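Local coordinates for protein beta-N-acetylglucosaminidase (Thermotoga maritima, PDB 3WO8) that probably hydrolyses terminal non-reducing N-acetyl-D-hexosamine residues from N-acetyl-beta-D-hexosaminides, as a glycoside hydrolase of family 3, at residues S356-L361 with R387-E392. Numbering follows the deposited sequence.
Sequences SEVTLL and RFFEVE
V358 and F389 meet where a beta-alpha-beta unit of the C-terminal domain closes: strand 357-363 leads through helix 374-385 to the parallel strand 391-397, the edge strand of this mixed sheet within the chain. The backbone hydrogen bond across the pair runs from V358 N to V391 O, 3.2 Å, with 151° at the hydrogen; V391 N to S356 O is weak. CA-H...O contacts supplement it, E392 CA lying 3.1 Å from V358 O.

The apolar contact is a CH-pi one. Both methyls of V358 lie over one face of the F389 ring, CG2 3.7 Å from its centroid and CG1 towards CE2 and CZ. With CG anti to its carbonyl carbon (chi1 -62°), F389 carries its ring to the branched valine, whose two methyls span more of the flat face than one could. Replacing F389 by alanine is likely to strip the aromatic cover from this side of V358 and open a gap beside its methyls.

Polar side chains suit the more open margin: S356 OG makes a weak hydrogen bond to E390 OE2, while E357 turns its carboxylate to D409 N. A van der Waals contact ends the interface: beside V385, which both side chains touch, L360 CD1 comes within 3.3 Å of E392 OE1.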
loop_
_atom_site.group_PDB
_atom_site.type_symbol
_atom_site.label_atom_id
_atom_site.label_comp_id
_atom_site.label_asym_id
_atom_site.label_seq_id
_atom_site.Cartn_x
_atom_site.Cartn_y
_atom_site.Cartn_z
ATOM N N SER B 356 -35.502 -9.480 2.107
ATOM C CA SER B 356 -34.917 -9.399 3.438
ATOM C C SER B 356 -33.601 -10.200 3.549
ATOM O O SER B 356 -32.638 -9.809 4.247
ATOM C CB SER B 356 -35.932 -9.887 4.462
ATOM O OG SER B 356 -35.503 -9.532 5.755
ATOM N N GLU B 357 -33.574 -11.338 2.873
ATOM C CA GLU B 357 -32.390 -12.163 2.895
ATOM C C GLU B 357 -32.010 -12.626 1.511
ATOM O O GLU B 357 -32.870 -12.860 0.643
ATOM C CB GLU B 357 -32.548 -13.369 3.839
ATOM C CG GLU B 357 -33.244 -14.582 3.239
ATOM C CD GLU B 357 -32.317 -15.528 2.477
ATOM O OE1 GLU B 357 -31.300 -15.974 3.066
ATOM O OE2 GLU B 357 -32.645 -15.853 1.302
ATOM N N VAL B 358 -30.700 -12.744 1.336
ATOM C CA VAL B 358 -30.148 -13.397 0.173
ATOM C C VAL B 358 -29.434 -14.616 0.628
ATOM O O VAL B 358 -28.837 -14.616 1.676
ATOM C CB VAL B 358 -29.101 -12.567 -0.533
ATOM C CG1 VAL B 358 -29.761 -11.764 -1.595
ATOM C CG2 VAL B 358 -28.355 -11.675 0.448
ATOM N N THR B 359 -29.445 -15.639 -0.189
ATOM C CA THR B 359 -28.500 -16.685 0.042
ATOM C C THR B 359 -27.428 -16.588 -1.051
ATOM O O THR B 359 -27.724 -16.328 -2.198
ATOM C CB THR B 359 -29.165 -18.081 0.248
ATOM O OG1 THR B 359 -28.929 -18.944 -0.847
ATOM C CG2 THR B 359 -30.643 -17.963 0.529
ATOM N N LEU B 360 -26.175 -16.739 -0.652
ATOM C CA LEU B 360 -25.040 -16.524 -1.529
ATOM C C LEU B 360 -24.389 -17.839 -1.836
ATOM O O LEU B 360 -24.042 -18.584 -0.915
ATOM C CB LEU B 360 -24.017 -15.650 -0.832
ATOM C CG LEU B 360 -24.545 -14.365 -0.215
ATOM C CD1 LEU B 360 -23.398 -13.566 0.400
ATOM C CD2 LEU B 360 -25.188 -13.559 -1.292
ATOM N N LEU B 361 -24.234 -18.145 -3.113
ATOM C CA LEU B 361 -23.460 -19.314 -3.467
ATOM C C LEU B 361 -22.130 -18.795 -3.901
ATOM O O LEU B 361 -22.055 -18.045 -4.849
ATOM C CB LEU B 361 -24.124 -20.077 -4.583
ATOM C CG LEU B 361 -25.400 -20.688 -4.036
ATOM C CD1 LEU B 361 -26.421 -20.832 -5.134
ATOM C CD2 LEU B 361 -25.085 -22.012 -3.392
ATOM N N ARG B 387 -23.495 -5.417 3.062
ATOM C CA ARG B 387 -23.734 -3.972 3.071
ATOM C C ARG B 387 -25.096 -3.605 2.533
ATOM O O ARG B 387 -25.581 -2.519 2.794
ATOM C CB ARG B 387 -22.638 -3.217 2.322
ATOM C CG ARG B 387 -21.290 -3.344 3.004
ATOM C CD ARG B 387 -20.185 -2.484 2.404
ATOM N NE ARG B 387 -19.173 -2.402 3.449
ATOM C CZ ARG B 387 -19.132 -1.469 4.402
ATOM N NH1 ARG B 387 -18.182 -1.557 5.320
ATOM N NH2 ARG B 387 -20.000 -0.432 4.434
ATOM N N PHE B 388 -25.715 -4.530 1.813
ATOM C CA PHE B 388 -27.036 -4.338 1.203
ATOM C C PHE B 388 -28.146 -5.308 1.647
ATOM O O PHE B 388 -29.250 -5.243 1.132
ATOM C CB PHE B 388 -26.896 -4.522 -0.299
ATOM C CG PHE B 388 -25.752 -3.786 -0.901
ATOM C CD1 PHE B 388 -25.906 -2.488 -1.334
ATOM C CD2 PHE B 388 -24.518 -4.405 -1.060
ATOM C CE1 PHE B 388 -24.848 -1.801 -1.906
ATOM C CE2 PHE B 388 -23.451 -3.733 -1.638
ATOM C CZ PHE B 388 -23.616 -2.423 -2.058
ATOM N N PHE B 389 -27.837 -6.245 2.531
ATOM C CA PHE B 389 -28.820 -7.180 3.079
ATOM C C PHE B 389 -28.634 -7.412 4.592
ATOM O O PHE B 389 -27.505 -7.529 5.114
ATOM C CB PHE B 389 -28.738 -8.495 2.354
ATOM C CG PHE B 389 -29.058 -8.386 0.917
ATOM C CD1 PHE B 389 -28.111 -7.966 0.021
ATOM C CD2 PHE B 389 -30.339 -8.682 0.452
ATOM C CE1 PHE B 389 -28.420 -7.858 -1.317
ATOM C CE2 PHE B 389 -30.654 -8.569 -0.886
ATOM C CZ PHE B 389 -29.690 -8.161 -1.769
ATOM N N GLU B 390 -29.765 -7.512 5.283
ATOM C CA GLU B 390 -29.767 -7.617 6.759
ATOM C C GLU B 390 -29.661 -9.071 7.220
ATOM O O GLU B 390 -29.394 -9.342 8.396
ATOM C CB GLU B 390 -31.001 -6.926 7.351
ATOM C CG GLU B 390 -32.326 -7.359 6.736
ATOM C CD GLU B 390 -33.400 -6.299 6.889
ATOM O OE1 GLU B 390 -33.156 -5.130 6.510
ATOM O OE2 GLU B 390 -34.499 -6.635 7.381
ATOM N N VAL B 391 -29.881 -9.992 6.278
ATOM C CA VAL B 391 -29.667 -11.409 6.522
ATOM C C VAL B 391 -29.142 -12.158 5.286
ATOM O O VAL B 391 -29.555 -11.904 4.167
ATOM C CB VAL B 391 -30.971 -12.077 7.001
ATOM C CG1 VAL B 391 -30.674 -13.435 7.598
ATOM C CG2 VAL B 391 -31.691 -11.192 8.010
ATOM N N GLU B 392 -28.244 -13.101 5.511
ATOM C CA GLU B 392 -27.616 -13.800 4.425
ATOM C C GLU B 392 -27.167 -15.199 4.830
ATOM O O GLU B 392 -26.524 -15.386 5.855
ATOM C CB GLU B 392 -26.486 -12.973 3.789
ATOM C CG GLU B 392 -25.333 -12.546 4.666
ATOM C CD GLU B 392 -24.115 -12.021 3.881
ATOM O OE1 GLU B 392 -23.191 -12.829 3.641
ATOM O OE2 GLU B 392 -24.049 -10.821 3.514
#